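Local coordinates for protein ecdysteroid-phosphate phosphatase (Bombyx mori, PDB 3C7T) that hydrolyses ecdysteroid phosphates, above all ecdysone 22-phosphate, to release the active steroid hormone, and also shows protein tyrosine phosphatase activity, at residues 84-89 / 187-192; 7-12 / 193-198. All blocks are in the same frame, centred on the assembly; numbering follows the deposited sequence.

Interaction 1 of 2, residues 84-89 / 187-192; sequences HVYASP and VIFIGH. With WO4 (tungstate(VI)ion), chain E.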
loop_
_atom_site.group_PDB
_atom_site.type_symbol
_atom_site.label_atom_id
_atom_site.label_comp_id
_atom_site.label_asym_id
_atom_site.label_seq_id
_atom_site.Cartn_x
_atom_site.Cartn_y
_atom_site.Cartn_z
ATOM N N HIS A 84 -2.461 -14.712 -21.288
ATOM C CA HIS A 84 -1.129 -14.519 -21.861
ATOM C C HIS A 84 -0.471 -13.309 -21.207
ATOM O O HIS A 84 -0.925 -12.179 -21.401
ATOM C CB HIS A 84 -1.229 -14.331 -23.369
ATOM C CG HIS A 84 -2.030 -15.396 -24.050
ATOM N ND1 HIS A 84 -3.303 -15.176 -24.534
ATOM C CD2 HIS A 84 -1.752 -16.697 -24.302
ATOM C CE1 HIS A 84 -3.763 -16.289 -25.084
ATOM N NE2 HIS A 84 -2.840 -17.227 -24.954
ATOM N N VAL A 85 0.579 -13.580 -20.435
ATOM C CA VAL A 85 1.228 -12.573 -19.591
ATOM C C VAL A 85 2.697 -12.464 -19.998
ATOM O O VAL A 85 3.449 -13.453 -19.951
ATOM C CB VAL A 85 1.102 -12.924 -18.086
ATOM C CG1 VAL A 85 1.824 -11.901 -17.214
ATOM C CG2 VAL A 85 -0.370 -13.025 -17.673
ATOM N N TYR A 86 3.068 -11.267 -20.446
ATOM C CA TYR A 86 4.438 -10.965 -20.888
ATOM C C TYR A 86 5.005 -9.869 -19.990
ATOM O O TYR A 86 4.318 -8.886 -19.715
ATOM C CB TYR A 86 4.451 -10.509 -22.354
ATOM C CG TYR A 86 3.854 -11.534 -23.300
ATOM C CD1 TYR A 86 2.473 -11.611 -23.480
ATOM C CD2 TYR A 86 4.669 -12.435 -23.996
ATOM C CE1 TYR A 86 1.914 -12.560 -24.348
ATOM C CE2 TYR A 86 4.121 -13.386 -24.877
ATOM C CZ TYR A 86 2.742 -13.441 -25.035
ATOM O OH TYR A 86 2.168 -14.362 -25.875
ATOM N N ALA A 87 6.246 -10.044 -19.541
ATOM C CA ALA A 87 6.883 -9.077 -18.656
ATOM C C ALA A 87 8.276 -8.728 -19.138
ATOM O O ALA A 87 9.022 -9.599 -19.602
ATOM C CB ALA A 87 6.945 -9.605 -17.250
ATOM N N SER A 88 8.624 -7.444 -19.027
ATOM C CA SER A 88 9.996 -7.008 -19.228
ATOM C C SER A 88 10.881 -7.803 -18.271
ATOM O O SER A 88 10.420 -8.205 -17.223
ATOM C CB SER A 88 10.090 -5.517 -18.893
ATOM O OG SER A 88 11.420 -5.153 -18.640
ATOM N N PRO A 89 12.151 -8.064 -18.639
ATOM C CA PRO A 89 12.980 -8.883 -17.754
ATOM C C PRO A 89 13.475 -8.170 -16.474
ATOM O O PRO A 89 14.097 -8.826 -15.625
ATOM C CB PRO A 89 14.151 -9.299 -18.667
ATOM C CG PRO A 89 14.248 -8.196 -19.653
ATOM C CD PRO A 89 12.856 -7.697 -19.881
ATOM N N VAL A 187 -4.546 -10.607 -23.214
ATOM C CA VAL A 187 -3.092 -10.435 -23.135
ATOM C C VAL A 187 -2.765 -9.238 -22.229
ATOM O O VAL A 187 -3.484 -8.242 -22.238
ATOM C CB VAL A 187 -2.492 -10.170 -24.522
ATOM C CG1 VAL A 187 -0.964 -9.965 -24.466
ATOM C CG2 VAL A 187 -2.814 -11.307 -25.464
ATOM N N ILE A 188 -1.676 -9.360 -21.475
ATOM C CA ILE A 188 -1.112 -8.233 -20.708
ATOM C C ILE A 188 0.408 -8.137 -20.865
ATOM O O ILE A 188 1.127 -9.146 -20.797
ATOM C CB ILE A 188 -1.548 -8.221 -19.224
ATOM C CG1 ILE A 188 -1.151 -6.882 -18.558
ATOM C CG2 ILE A 188 -1.011 -9.434 -18.460
ATOM C CD1 ILE A 188 -1.863 -6.593 -17.227
ATOM N N PHE A 189 0.862 -6.917 -21.132
ATOM C CA PHE A 189 2.287 -6.584 -21.225
ATOM C C PHE A 189 2.629 -5.775 -19.976
ATOM O O PHE A 189 2.049 -4.705 -19.761
ATOM C CB PHE A 189 2.557 -5.704 -22.437
ATOM C CG PHE A 189 2.246 -6.370 -23.763
ATOM C CD1 PHE A 189 2.936 -7.521 -24.154
ATOM C CD2 PHE A 189 1.286 -5.822 -24.604
ATOM C CE1 PHE A 189 2.665 -8.132 -25.383
ATOM C CE2 PHE A 189 0.997 -6.421 -25.851
ATOM C CZ PHE A 189 1.683 -7.587 -26.219
ATOM N N ILE A 190 3.530 -6.303 -19.156
ATOM C CA ILE A 190 3.860 -5.678 -17.874
ATOM C C ILE A 190 5.279 -5.173 -17.949
ATOM O O ILE A 190 6.234 -5.949 -18.114
ATOM C CB ILE A 190 3.623 -6.637 -16.702
ATOM C CG1 ILE A 190 2.122 -6.958 -16.652
ATOM C CG2 ILE A 190 4.138 -6.005 -15.379
ATOM C CD1 ILE A 190 1.720 -8.142 -15.785
ATOM N N GLY A 191 5.418 -3.854 -17.870
ATOM C CA GLY A 191 6.691 -3.233 -18.219
ATOM C C GLY A 191 6.932 -1.895 -17.551
ATOM O O GLY A 191 6.872 -1.765 -16.332
ATOM N N HIS A 192 7.212 -0.907 -18.384
ATOM C CA HIS A 192 7.763 0.373 -17.973
ATOM C C HIS A 192 6.731 1.451 -18.335
ATOM O O HIS A 192 5.695 1.125 -18.907
ATOM C CB HIS A 192 9.101 0.576 -18.711
ATOM C CG HIS A 192 10.095 -0.521 -18.454
ATOM N ND1 HIS A 192 10.880 -0.574 -17.318
ATOM C CD2 HIS A 192 10.402 -1.623 -19.176
ATOM C CE1 HIS A 192 11.628 -1.664 -17.356
ATOM N NE2 HIS A 192 11.366 -2.311 -18.482
HETATM W W WO4 E . 10.117 2.667 -14.939
HETATM O O1 WO4 E . 8.396 2.903 -15.787
HETATM O O2 WO4 E . 11.161 3.935 -16.058
HETATM O O3 WO4 E . 10.462 3.386 -13.121
HETATM O O4 WO4 E . 11.050 0.969 -15.265
#
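Tyr86 pairs with Phe189 across two parallel strands, 84-87 and 187-191, of the central sheet of the histidine phosphatase domain. The backbone ladder comes first. Tyr86 N gives its hydrogen to Ile188 O at 2.9 Å, and Tyr86 O receives Ile190 N at 2.8 Å, so Tyr86 bonds to the residues either side of Phe189, as parallel pairing requires. Ile188 N to His84 O and Ser88 N to Ile190 O extend the ladder to both ends.

Apolar packing clothes both faces. On one, Val85 and Ile188 lie side by side, CG2 to CG2 at 3.7 Å, while Val85 CG1 also meets Ile190 CD1; branched residues suit a buried strand, and helix 91-104 packs against the isoleucines. On the other, Tyr86 CB touches Phe189 CD1 at 3.8 Å, the two rings inclined at 42°, with Ala176 of helix 162-179 against both.

Beyond the strands the contact turns polar. Ser88 turns its OG away from the backbone N (chi1 160°), which brings it to His192 NE2 at 2.8 Å. On the opposite side of that imidazole, ND1 donates to tungstate O4 at 2.6 Å, nearly straight at 169°, with the oxygen in the ring plane. Held at NE2 by Ser88 OG and at ND1 by the anion, the ring has its rotation fixed, with its ND1-H aimed at the phosphate mimic.

Interaction 2 of 2, residues 7-12 / 193-198; sequences VFALRH and AITLDQ. With WO4 (tungstate(VI)ion), chain E.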
loop_
_atom_site.group_PDB
_atom_site.type_symbol
_atom_site.label_atom_id
_atom_site.label_comp_id
_atom_site.label_asym_id
_atom_site.label_seq_id
_atom_site.Cartn_x
_atom_site.Cartn_y
_atom_site.Cartn_z
ATOM N N VAL A 7 -6.298 -6.361 -24.771
ATOM C CA VAL A 7 -4.847 -6.311 -24.621
ATOM C C VAL A 7 -4.551 -5.155 -23.650
ATOM O O VAL A 7 -5.044 -4.029 -23.829
ATOM C CB VAL A 7 -4.119 -6.132 -25.971
ATOM C CG1 VAL A 7 -2.629 -5.959 -25.759
ATOM C CG2 VAL A 7 -4.394 -7.342 -26.897
ATOM N N PHE A 8 -3.769 -5.465 -22.617
ATOM C CA PHE A 8 -3.491 -4.507 -21.545
ATOM C C PHE A 8 -2.021 -4.191 -21.487
ATOM O O PHE A 8 -1.191 -5.004 -21.897
ATOM C CB PHE A 8 -3.905 -5.103 -20.196
ATOM C CG PHE A 8 -5.366 -5.378 -20.081
ATOM C CD1 PHE A 8 -6.283 -4.336 -20.098
ATOM C CD2 PHE A 8 -5.823 -6.675 -19.936
ATOM C CE1 PHE A 8 -7.636 -4.589 -19.963
ATOM C CE2 PHE A 8 -7.189 -6.940 -19.805
ATOM C CZ PHE A 8 -8.086 -5.900 -19.822
ATOM N N ALA A 9 -1.692 -3.014 -20.950
ATOM C CA ALA A 9 -0.293 -2.664 -20.699
ATOM C C ALA A 9 -0.266 -2.057 -19.307
ATOM O O ALA A 9 -1.138 -1.248 -18.945
ATOM C CB ALA A 9 0.224 -1.667 -21.699
ATOM N N LEU A 10 0.700 -2.498 -18.523
ATOM C CA LEU A 10 0.767 -2.112 -17.112
ATOM C C LEU A 10 2.179 -1.666 -16.741
ATOM O O LEU A 10 3.136 -2.415 -16.957
ATOM C CB LEU A 10 0.341 -3.316 -16.267
ATOM C CG LEU A 10 0.305 -3.235 -14.737
ATOM C CD1 LEU A 10 -0.796 -2.266 -14.264
ATOM C CD2 LEU A 10 0.053 -4.580 -14.155
ATOM N N ARG A 11 2.328 -0.463 -16.176
ATOM C CA ARG A 11 3.636 -0.074 -15.605
ATOM C C ARG A 11 3.890 -0.849 -14.290
ATOM O O ARG A 11 2.947 -1.188 -13.550
ATOM C CB ARG A 11 3.706 1.450 -15.340
ATOM C CG ARG A 11 5.106 1.934 -14.995
ATOM C CD ARG A 11 5.118 3.405 -14.584
ATOM N NE ARG A 11 6.428 3.782 -14.099
ATOM C CZ ARG A 11 6.644 4.763 -13.214
ATOM N NH1 ARG A 11 5.636 5.470 -12.696
ATOM N NH2 ARG A 11 7.868 5.018 -12.802
ATOM N N HIS A 12 5.158 -1.120 -13.995
ATOM C CA HIS A 12 5.524 -1.794 -12.758
ATOM C C HIS A 12 5.066 -0.950 -11.549
ATOM O O HIS A 12 4.765 0.250 -11.680
ATOM C CB HIS A 12 7.037 -1.958 -12.717
ATOM C CG HIS A 12 7.765 -0.655 -12.817
ATOM N ND1 HIS A 12 7.816 0.258 -11.777
ATOM C CD2 HIS A 12 8.442 -0.099 -13.849
ATOM C CE1 HIS A 12 8.509 1.316 -12.169
ATOM N NE2 HIS A 12 8.881 1.130 -13.428
ATOM N N ALA A 193 6.995 2.718 -18.015
ATOM C CA ALA A 193 6.033 3.802 -18.291
ATOM C C ALA A 193 5.723 3.881 -19.793
ATOM O O ALA A 193 4.561 4.054 -20.196
ATOM C CB ALA A 193 6.551 5.137 -17.770
ATOM N N ILE A 194 6.767 3.672 -20.603
ATOM C CA ILE A 194 6.697 3.760 -22.068
ATOM C C ILE A 194 5.891 2.601 -22.712
ATOM O O ILE A 194 5.397 2.714 -23.855
ATOM C CB ILE A 194 8.149 3.853 -22.636
ATOM C CG1 ILE A 194 8.185 4.252 -24.120
ATOM C CG2 ILE A 194 8.933 2.555 -22.381
ATOM C CD1 ILE A 194 7.480 5.542 -24.432
ATOM N N THR A 195 5.741 1.498 -21.976
ATOM C CA THR A 195 5.072 0.289 -22.465
ATOM C C THR A 195 3.641 0.550 -22.932
ATOM O O THR A 195 3.172 -0.042 -23.934
ATOM C CB THR A 195 5.096 -0.824 -21.399
ATOM O OG1 THR A 195 6.457 -1.127 -21.101
ATOM C CG2 THR A 195 4.373 -2.122 -21.894
ATOM N N LEU A 196 2.951 1.448 -22.216
ATOM C CA LEU A 196 1.576 1.794 -22.555
ATOM C C LEU A 196 1.496 2.433 -23.943
ATOM O O LEU A 196 0.709 1.978 -24.784
ATOM C CB LEU A 196 0.937 2.692 -21.484
ATOM C CG LEU A 196 0.425 1.969 -20.222
ATOM C CD1 LEU A 196 1.543 1.312 -19.391
ATOM C CD2 LEU A 196 -0.360 2.960 -19.347
ATOM N N ASP A 197 2.321 3.453 -24.193
ATOM C CA ASP A 197 2.428 4.049 -25.543
ATOM C C ASP A 197 2.968 3.072 -26.607
ATOM O O ASP A 197 2.546 3.121 -27.771
ATOM C CB ASP A 197 3.279 5.319 -25.527
ATOM C CG ASP A 197 2.472 6.561 -25.163
ATOM O OD1 ASP A 197 1.247 6.452 -24.936
ATOM O OD2 ASP A 197 3.073 7.665 -25.127
ATOM N N GLN A 198 3.874 2.175 -26.220
ATOM C CA GLN A 198 4.349 1.130 -27.154
ATOM C C GLN A 198 3.229 0.183 -27.602
ATOM O O GLN A 198 3.125 -0.210 -28.798
ATOM C CB GLN A 198 5.483 0.317 -26.541
ATOM C CG GLN A 198 6.782 1.069 -26.434
ATOM C CD GLN A 198 7.842 0.215 -25.817
ATOM O OE1 GLN A 198 7.852 -0.004 -24.602
ATOM N NE2 GLN A 198 8.734 -0.299 -26.647
HETATM W W WO4 E . 10.117 2.667 -14.939
HETATM O O1 WO4 E . 8.396 2.903 -15.787
HETATM O O2 WO4 E . 11.161 3.935 -16.058
HETATM O O3 WO4 E . 10.462 3.386 -13.121
HETATM O O4 WO4 E . 11.050 0.969 -15.265
#
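Arg11, at the end of strand 5-11, sends its side chain past Ala193 to the tungstate. From CB the chain leaves anti to the backbone N (chi1 -169°) and stays extended as far as NE, which brings the guanidinium to the anion. CG passes 3.6 Å from Ala193 N. CD lies 3.9 Å from Ala193 CB, a methyl small enough to let the arginine run close by. NE donates to tungstate O1 at 2.7 Å, and NH2 adds a longer bond to O3; the tungsten lies at the guanidinium edge, in its plane. NH1 turns elsewhere, with a weak hydrogen bond to Val225 O.

O1 is shared, for Ala193 N also donates to it at 2.6 Å, though bent to 131°. His12, just past the strand, binds tungsten directly through NE2 at 2.5 Å. This is the nitrogen that carries the phosphoryl group in the phosphohistidine intermediate.

Farther from the ligand, strand and helix run nearly antiparallel (162°) and meet through apolar groups. Ala9 CB fits against Leu196 CG at 3.9 Å, its short side chain allowing the close approach, and Leu196 CD1 lies over the backbone from Ala9 O to Arg11 N. Leu196 also packs on Phe256 of the second subunit, while Thr195 OG1 bonds to His192 N.

Cationic Arg11 and the backbone N-H of Ala193 thus converge on one oxygen of the anion, O1, an environment that would probably stabilise negative charge on a phosphoryl group attached to His12.

Overall arrangement
Interactions 1 and 2 have centres 8 Å apart and share one sheet: strand 187-191 lies between 84-87 and 5-11, linked to the latter by probable hydrogen bonds from Phe8 N to Val187 O and from Gly191 N to Leu10 O, both 2.8 Å. Packing of Phe189 on Val7 continues the seam. Strand 187-191 then runs on through His192 into helix 193-204, so interaction 1 supplies the histidine and interaction 2 the helix that follows. The side chains of His192 and His12 come within about 4 Å, on the tungstate at the C-terminal ends of the parallel strands. Arg15, Arg92 and Lys224 also hydrogen-bond the anion, and Glu120 lies in the same pocket, consistent with a phosphoryl-binding site.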